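Long-range contacts in ATP binding motif-containing protein PilF (Thermus thermophilus, PDB 5IT5), which probably hydrolyses ATP as the hexameric motor of type IV pilus assembly, this chain being its core ATPase region: residues I85-R90 against M104-K109; Q4-Q9 against R42-L47. One frame throughout, in Å; residues are numbered along the deposited sequence.

Contact 1. Residues I85-R90 against M104-K109; sequences IDVDLR and MRLLKK. With ATP (adenosine-5'-triphosphate), chain H.
Leu89 and Leu106 lie side by side across a beta hairpin, strands 85-96 and 99-107 of the antiparallel six-stranded sheet, and point the same way and pack on helix 2-17. The two methyls of Leu89 part: CD2 meets Leu106 CD1 at 3.6 Å, while CD1 turns to Met104 CE. Val87 CG2 adds to this apolar face at Leu106 CG. The other face mixes charge with Leu107. Arg90 and Arg105 run alongside each other, Arg90 CG against Arg105 CB at 3.5 Å; their guanidinium planes are turned 45° apart, and a second subunit lies close, its Arg204 bringing like charge near Arg90 and its Asp206 only a long, weak partner for Arg105. Leu107 crosses the Arg90 chain at about a right angle, CD2 touching CG and CD. Between the strands, Arg105 N gives a nearly straight bond to Arg90 O (2.9 Å), and Arg90 N answers to Arg105 O. Asp86 and Asp88 turn their carboxylates to Arg79 and Arg77 of strand 74-82. Further on, Lys108 of the ATP pocket brings CE to 3.1 Å from ATP O3'. Lys109 folds back at chi4 (-60°), and its NZ reaches Asp86 O at 2.9 Å from above the carbonyl plane.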
loop_
_atom_site.group_PDB
_atom_site.type_symbol
_atom_site.label_atom_id
_atom_site.label_comp_id
_atom_site.label_asym_id
_atom_site.label_seq_id
_atom_site.Cartn_x
_atom_site.Cartn_y
_atom_site.Cartn_z
ATOM N N ILE A 85 45.985 -28.072 27.951
ATOM C CA ILE A 85 44.651 -27.745 27.484
ATOM C C ILE A 85 44.626 -26.658 26.437
ATOM O O ILE A 85 45.100 -25.540 26.667
ATOM C CB ILE A 85 43.767 -27.301 28.639
ATOM C CG1 ILE A 85 43.354 -28.513 29.456
ATOM C CG2 ILE A 85 42.527 -26.573 28.128
ATOM C CD1 ILE A 85 42.161 -28.227 30.285
ATOM N N ASP A 86 44.062 -26.986 25.283
ATOM C CA ASP A 86 43.771 -25.975 24.288
ATOM C C ASP A 86 42.331 -26.147 23.885
ATOM O O ASP A 86 41.971 -27.176 23.311
ATOM C CB ASP A 86 44.688 -26.097 23.080
ATOM C CG ASP A 86 44.788 -24.807 22.302
ATOM O OD1 ASP A 86 43.744 -24.139 22.122
ATOM O OD2 ASP A 86 45.908 -24.453 21.881
ATOM N N VAL A 87 41.499 -25.161 24.199
ATOM C CA VAL A 87 40.089 -25.288 23.903
ATOM C C VAL A 87 39.536 -23.949 23.461
ATOM O O VAL A 87 39.966 -22.907 23.945
ATOM C CB VAL A 87 39.305 -25.832 25.128
ATOM C CG1 VAL A 87 39.347 -24.844 26.281
ATOM C CG2 VAL A 87 37.866 -26.158 24.756
ATOM N N ASP A 88 38.622 -23.988 22.495
ATOM C CA ASP A 88 37.837 -22.821 22.124
ATOM C C ASP A 88 36.521 -22.813 22.911
ATOM O O ASP A 88 35.830 -23.839 22.997
ATOM C CB ASP A 88 37.562 -22.825 20.622
ATOM C CG ASP A 88 38.635 -22.115 19.821
ATOM O OD1 ASP A 88 39.649 -21.680 20.410
ATOM O OD2 ASP A 88 38.460 -22.011 18.587
ATOM N N LEU A 89 36.188 -21.665 23.495
ATOM C CA LEU A 89 34.942 -21.502 24.251
ATOM C C LEU A 89 34.119 -20.373 23.662
ATOM O O LEU A 89 34.668 -19.355 23.246
ATOM C CB LEU A 89 35.236 -21.210 25.725
ATOM C CG LEU A 89 36.317 -22.057 26.417
ATOM C CD1 LEU A 89 36.594 -21.567 27.824
ATOM C CD2 LEU A 89 35.928 -23.525 26.457
ATOM N N ARG A 90 32.808 -20.536 23.599
ATOM C CA ARG A 90 31.964 -19.371 23.343
ATOM C C ARG A 90 31.291 -19.036 24.661
ATOM O O ARG A 90 30.846 -19.935 25.379
ATOM C CB ARG A 90 30.964 -19.629 22.211
ATOM C CG ARG A 90 30.056 -20.826 22.436
ATOM C CD ARG A 90 29.127 -21.044 21.248
ATOM N NE ARG A 90 28.218 -19.922 21.137
ATOM C CZ ARG A 90 27.070 -19.798 21.797
ATOM N NH1 ARG A 90 26.651 -20.765 22.614
ATOM N NH2 ARG A 90 26.335 -18.705 21.624
ATOM N N MET A 104 29.603 -21.076 29.563
ATOM C CA MET A 104 30.753 -21.326 28.697
ATOM C C MET A 104 30.575 -22.623 27.949
ATOM O O MET A 104 30.512 -23.698 28.559
ATOM C CB MET A 104 32.051 -21.380 29.507
ATOM C CG MET A 104 32.255 -20.193 30.404
ATOM S SD MET A 104 33.749 -20.306 31.376
ATOM C CE MET A 104 34.801 -19.194 30.450
ATOM N N ARG A 105 30.485 -22.530 26.631
ATOM C CA ARG A 105 30.374 -23.739 25.827
ATOM C C ARG A 105 31.753 -24.176 25.335
ATOM O O ARG A 105 32.494 -23.382 24.749
ATOM C CB ARG A 105 29.426 -23.514 24.651
ATOM C CG ARG A 105 29.149 -24.769 23.849
ATOM C CD ARG A 105 27.695 -24.846 23.407
ATOM N NE ARG A 105 27.295 -26.236 23.187
ATOM C CZ ARG A 105 26.034 -26.672 23.193
ATOM N NH1 ARG A 105 25.021 -25.834 23.418
ATOM N NH2 ARG A 105 25.788 -27.962 22.982
ATOM N N LEU A 106 32.104 -25.432 25.593
ATOM C CA LEU A 106 33.346 -25.993 25.084
ATOM C C LEU A 106 33.099 -26.457 23.664
ATOM O O LEU A 106 32.147 -27.200 23.398
ATOM C CB LEU A 106 33.829 -27.153 25.947
ATOM C CG LEU A 106 34.641 -26.832 27.205
ATOM C CD1 LEU A 106 33.862 -25.951 28.183
ATOM C CD2 LEU A 106 35.068 -28.113 27.884
ATOM N N LEU A 107 33.948 -26.005 22.748
ATOM C CA LEU A 107 33.788 -26.337 21.344
ATOM C C LEU A 107 34.721 -27.472 20.944
ATOM O O LEU A 107 35.853 -27.549 21.434
ATOM C CB LEU A 107 34.037 -25.098 20.487
ATOM C CG LEU A 107 33.186 -23.875 20.864
ATOM C CD1 LEU A 107 33.497 -22.732 19.928
ATOM C CD2 LEU A 107 31.682 -24.177 20.871
ATOM N N LYS A 108 34.237 -28.356 20.069
ATOM C CA LYS A 108 35.041 -29.443 19.508
ATOM C C LYS A 108 35.988 -28.955 18.414
ATOM O O LYS A 108 35.887 -27.811 17.946
ATOM C CB LYS A 108 34.146 -30.536 18.934
ATOM C CG LYS A 108 33.238 -31.204 19.943
ATOM C CD LYS A 108 34.008 -32.070 20.914
ATOM C CE LYS A 108 33.067 -32.891 21.788
ATOM N NZ LYS A 108 33.815 -33.795 22.706
ATOM N N LYS A 109 36.889 -29.845 18.003
ATOM C CA LYS A 109 37.878 -29.587 16.953
ATOM C C LYS A 109 37.658 -30.576 15.817
ATOM O O LYS A 109 36.928 -31.561 15.982
ATOM C CB LYS A 109 39.310 -29.749 17.479
ATOM C CG LYS A 109 39.656 -28.994 18.756
ATOM C CD LYS A 109 40.966 -29.519 19.361
ATOM C CE LYS A 109 41.323 -28.790 20.655
ATOM N NZ LYS A 109 41.510 -27.317 20.441
HETATM P PG ATP H . 24.945 -29.302 14.761
HETATM O O1G ATP H . 23.834 -28.779 13.965
HETATM O O2G ATP H . 26.135 -29.626 13.931
HETATM O O3G ATP H . 25.313 -28.597 15.986
HETATM P PB ATP H . 23.896 -31.293 16.572
HETATM O O1B ATP H . 23.780 -30.193 17.496
HETATM O O2B ATP H . 22.717 -32.044 16.387
HETATM O O3B ATP H . 24.396 -30.751 15.193
HETATM P PA ATP H . 26.460 -32.411 17.321
HETATM O O1A ATP H . 27.151 -31.176 17.534
HETATM O O2A ATP H . 26.901 -33.217 16.262
HETATM O O3A ATP H . 24.903 -32.303 17.211
HETATM O "O5'" ATP H . 26.569 -33.236 18.590
HETATM C "C5'" ATP H . 27.068 -32.670 19.782
HETATM C "C4'" ATP H . 27.907 -33.576 20.655
HETATM O "O4'" ATP H . 27.436 -34.878 20.662
HETATM C "C3'" ATP H . 29.317 -33.724 20.221
HETATM O "O3'" ATP H . 30.103 -32.731 20.814
HETATM C "C2'" ATP H . 29.717 -35.036 20.791
HETATM O "O2'" ATP H . 30.142 -34.880 22.128
HETATM C "C1'" ATP H . 28.459 -35.813 20.830
HETATM N N9 ATP H . 28.336 -36.709 19.690
HETATM C C8 ATP H . 27.977 -36.373 18.475
HETATM N N7 ATP H . 27.913 -37.421 17.697
HETATM C C5 ATP H . 28.238 -38.462 18.422
HETATM C C6 ATP H . 28.370 -39.885 18.207
HETATM N N6 ATP H . 28.171 -40.442 17.029
HETATM N N1 ATP H . 28.709 -40.629 19.225
HETATM C C2 ATP H . 28.941 -40.125 20.412
HETATM N N3 ATP H . 28.843 -38.844 20.685
HETATM C C4 ATP H . 28.502 -37.981 19.738
#

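Contact 2. Residues Q4-Q9 against R42-L47; sequences QKFVKQ and RPYSTL
Tyr44 is the first residue of strand 42-47 to meet helix 4-9, and the contact joins the N-terminal helix to the outermost strand of the six-stranded antiparallel sheet through a small aromatic-aliphatic cluster. The two run nearly antiparallel, 174° between their directions, with axes 11.5 Å apart, so side chains have to span the gap. Tyr44 and Phe6 slide past each other in opposite directions, and Phe6 CE1 comes to the edge of the tyrosine ring, close to its plane, 3.8 Å from CE2. The tyrosine hydroxyl carries on along the helix to the backbone of Gln9, OH lying 3.8 Å from Gln9 C. Next comes Ser45, which shares the partner Val33 with Tyr44 in a classic beta bulge; both side chains consequently turn toward the helix, and Ser45 OG approaches Phe6 CE1 at 4.0 Å. Leu47 closes the cluster: its CD2 sits over the centre of the Phe6 ring in a CH-pi contact, 4.0 Å from the centroid and 9° off the normal, while CD1 lies 3.7 Å from Phe6 CE1. Phe6 reaches this far with CG anti to its backbone N (chi1 175°). With an alanine here, Leu47 would probably lose the ring beneath its methyls and Tyr44 the neighbour at its edge, opening a gap between helix and strand. Around the cluster, Val33 of strand 30-37 touches both rings, Val10 and Glu13, further along helix 2-17, touch Tyr44, and Val55 of helix 52-63 packs on Leu47.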
loop_
_atom_site.group_PDB
_atom_site.type_symbol
_atom_site.label_atom_id
_atom_site.label_comp_id
_atom_site.label_asym_id
_atom_site.label_seq_id
_atom_site.Cartn_x
_atom_site.Cartn_y
_atom_site.Cartn_z
ATOM N N GLN A 4 40.164 -16.056 39.491
ATOM C CA GLN A 4 40.961 -16.599 38.399
ATOM C C GLN A 4 41.218 -18.076 38.591
ATOM O O GLN A 4 41.212 -18.820 37.605
ATOM C CB GLN A 4 42.285 -15.853 38.250
ATOM C CG GLN A 4 42.116 -14.369 38.026
ATOM C CD GLN A 4 43.411 -13.665 37.651
ATOM O OE1 GLN A 4 44.326 -13.549 38.467
ATOM N NE2 GLN A 4 43.482 -13.168 36.417
ATOM N N LYS A 5 41.424 -18.514 39.834
ATOM C CA LYS A 5 41.676 -19.921 40.115
ATOM C C LYS A 5 40.423 -20.686 39.677
ATOM O O LYS A 5 40.526 -21.619 38.884
ATOM C CB LYS A 5 42.040 -20.126 41.606
ATOM C CG LYS A 5 41.622 -21.401 42.314
ATOM C CD LYS A 5 41.893 -22.800 41.763
ATOM C CE LYS A 5 41.084 -23.826 42.566
ATOM N NZ LYS A 5 39.567 -23.574 42.256
ATOM N N PHE A 6 39.244 -20.234 40.117
ATOM C CA PHE A 6 38.024 -21.007 39.919
ATOM C C PHE A 6 37.725 -21.278 38.443
ATOM O O PHE A 6 37.426 -22.416 38.070
ATOM C CB PHE A 6 36.849 -20.314 40.577
ATOM C CG PHE A 6 35.550 -20.992 40.302
ATOM C CD1 PHE A 6 35.195 -22.145 40.984
ATOM C CD2 PHE A 6 34.696 -20.488 39.336
ATOM C CE1 PHE A 6 34.002 -22.773 40.723
ATOM C CE2 PHE A 6 33.512 -21.107 39.065
ATOM C CZ PHE A 6 33.155 -22.249 39.757
ATOM N N VAL A 7 37.816 -20.237 37.620
ATOM C CA VAL A 7 37.605 -20.338 36.177
ATOM C C VAL A 7 38.597 -21.302 35.504
ATOM O O VAL A 7 38.249 -21.977 34.536
ATOM C CB VAL A 7 37.720 -18.956 35.500
ATOM C CG1 VAL A 7 37.342 -19.048 34.038
ATOM C CG2 VAL A 7 36.853 -17.936 36.218
ATOM N N LYS A 8 39.824 -21.364 36.018
ATOM C CA LYS A 8 40.818 -22.314 35.507
ATOM C C LYS A 8 40.444 -23.751 35.842
ATOM O O LYS A 8 40.610 -24.647 35.012
ATOM C CB LYS A 8 42.211 -22.003 36.072
ATOM C CG LYS A 8 43.117 -21.187 35.144
ATOM C CD LYS A 8 42.492 -19.824 34.834
ATOM C CE LYS A 8 43.485 -18.857 34.207
ATOM N NZ LYS A 8 42.838 -17.514 33.986
ATOM N N GLN A 9 39.949 -23.974 37.059
ATOM C CA GLN A 9 39.638 -25.322 37.538
ATOM C C GLN A 9 38.418 -25.892 36.838
ATOM O O GLN A 9 38.435 -27.050 36.399
ATOM C CB GLN A 9 39.396 -25.342 39.055
ATOM C CG GLN A 9 40.487 -26.029 39.848
ATOM C CD GLN A 9 40.857 -27.397 39.286
ATOM O OE1 GLN A 9 39.992 -28.258 39.076
ATOM N NE2 GLN A 9 42.151 -27.591 39.005
ATOM N N ARG A 42 24.972 -31.699 35.735
ATOM C CA ARG A 42 25.403 -32.214 37.037
ATOM C C ARG A 42 25.812 -31.081 37.951
ATOM O O ARG A 42 26.338 -30.069 37.489
ATOM C CB ARG A 42 26.599 -33.162 36.894
ATOM C CG ARG A 42 26.321 -34.451 36.185
ATOM C CD ARG A 42 27.632 -35.087 35.788
ATOM N NE ARG A 42 27.413 -36.259 34.952
ATOM C CZ ARG A 42 28.244 -37.290 34.905
ATOM N NH1 ARG A 42 29.338 -37.277 35.658
ATOM N NH2 ARG A 42 27.981 -38.335 34.126
ATOM N N PRO A 43 25.607 -31.252 39.256
ATOM C CA PRO A 43 26.157 -30.293 40.223
ATOM C C PRO A 43 27.668 -30.213 40.092
ATOM O O PRO A 43 28.280 -31.266 39.918
ATOM C CB PRO A 43 25.783 -30.898 41.567
ATOM C CG PRO A 43 24.671 -31.830 41.285
ATOM C CD PRO A 43 24.857 -32.337 39.901
ATOM N N TYR A 44 28.274 -29.034 40.165
ATOM C CA TYR A 44 29.739 -28.985 40.229
ATOM C C TYR A 44 30.222 -28.340 41.514
ATOM O O TYR A 44 30.914 -28.955 42.294
ATOM C CB TYR A 44 30.329 -28.236 39.035
ATOM C CG TYR A 44 31.820 -27.951 39.138
ATOM C CD1 TYR A 44 32.765 -28.898 38.748
ATOM C CD2 TYR A 44 32.282 -26.718 39.587
ATOM C CE1 TYR A 44 34.110 -28.629 38.823
ATOM C CE2 TYR A 44 33.628 -26.449 39.678
ATOM C CZ TYR A 44 34.534 -27.410 39.291
ATOM O OH TYR A 44 35.871 -27.136 39.363
ATOM N N SER A 45 29.854 -27.094 41.726
ATOM C CA SER A 45 30.328 -26.362 42.877
ATOM C C SER A 45 29.237 -25.440 43.387
ATOM O O SER A 45 28.297 -25.125 42.660
ATOM C CB SER A 45 31.572 -25.565 42.498
ATOM O OG SER A 45 32.042 -24.759 43.553
ATOM N N THR A 46 29.358 -25.006 44.635
ATOM C CA THR A 46 28.556 -23.890 45.118
ATOM C C THR A 46 29.492 -22.788 45.620
ATOM O O THR A 46 30.503 -23.066 46.259
ATOM C CB THR A 46 27.593 -24.319 46.225
ATOM O OG1 THR A 46 26.786 -25.400 45.748
ATOM C CG2 THR A 46 26.688 -23.158 46.611
ATOM N N LEU A 47 29.170 -21.543 45.301
ATOM C CA LEU A 47 30.026 -20.423 45.665
ATOM C C LEU A 47 29.242 -19.459 46.518
ATOM O O LEU A 47 28.019 -19.426 46.437
ATOM C CB LEU A 47 30.550 -19.696 44.428
ATOM C CG LEU A 47 31.743 -20.263 43.665
ATOM C CD1 LEU A 47 31.481 -21.664 43.203
ATOM C CD2 LEU A 47 32.048 -19.369 42.467
#

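From the N terminus, helix 2-17 opens the chain, and contact 2 closes the first loop when strand 40-48 returns to it after strands 19-26 and 30-37. The chain then passes through helix 52-63 and strand 74-82 before contact 1 closes a much shorter loop, the rest of hairpin 85-96/99-107, almost all of it strand. The two loops follow in series, neither enclosing nor crossing the other. Both contacts reach the same antiparallel sheet, with centres 16 Å apart: contact 2 at its outermost strand 40-48, contact 1 between two strands on the far side of 19-26. Helix 2-17 serves both, with Phe6 in contact 2 and Ile11 and Ala14 touching Leu89 and Leu106 of contact 1.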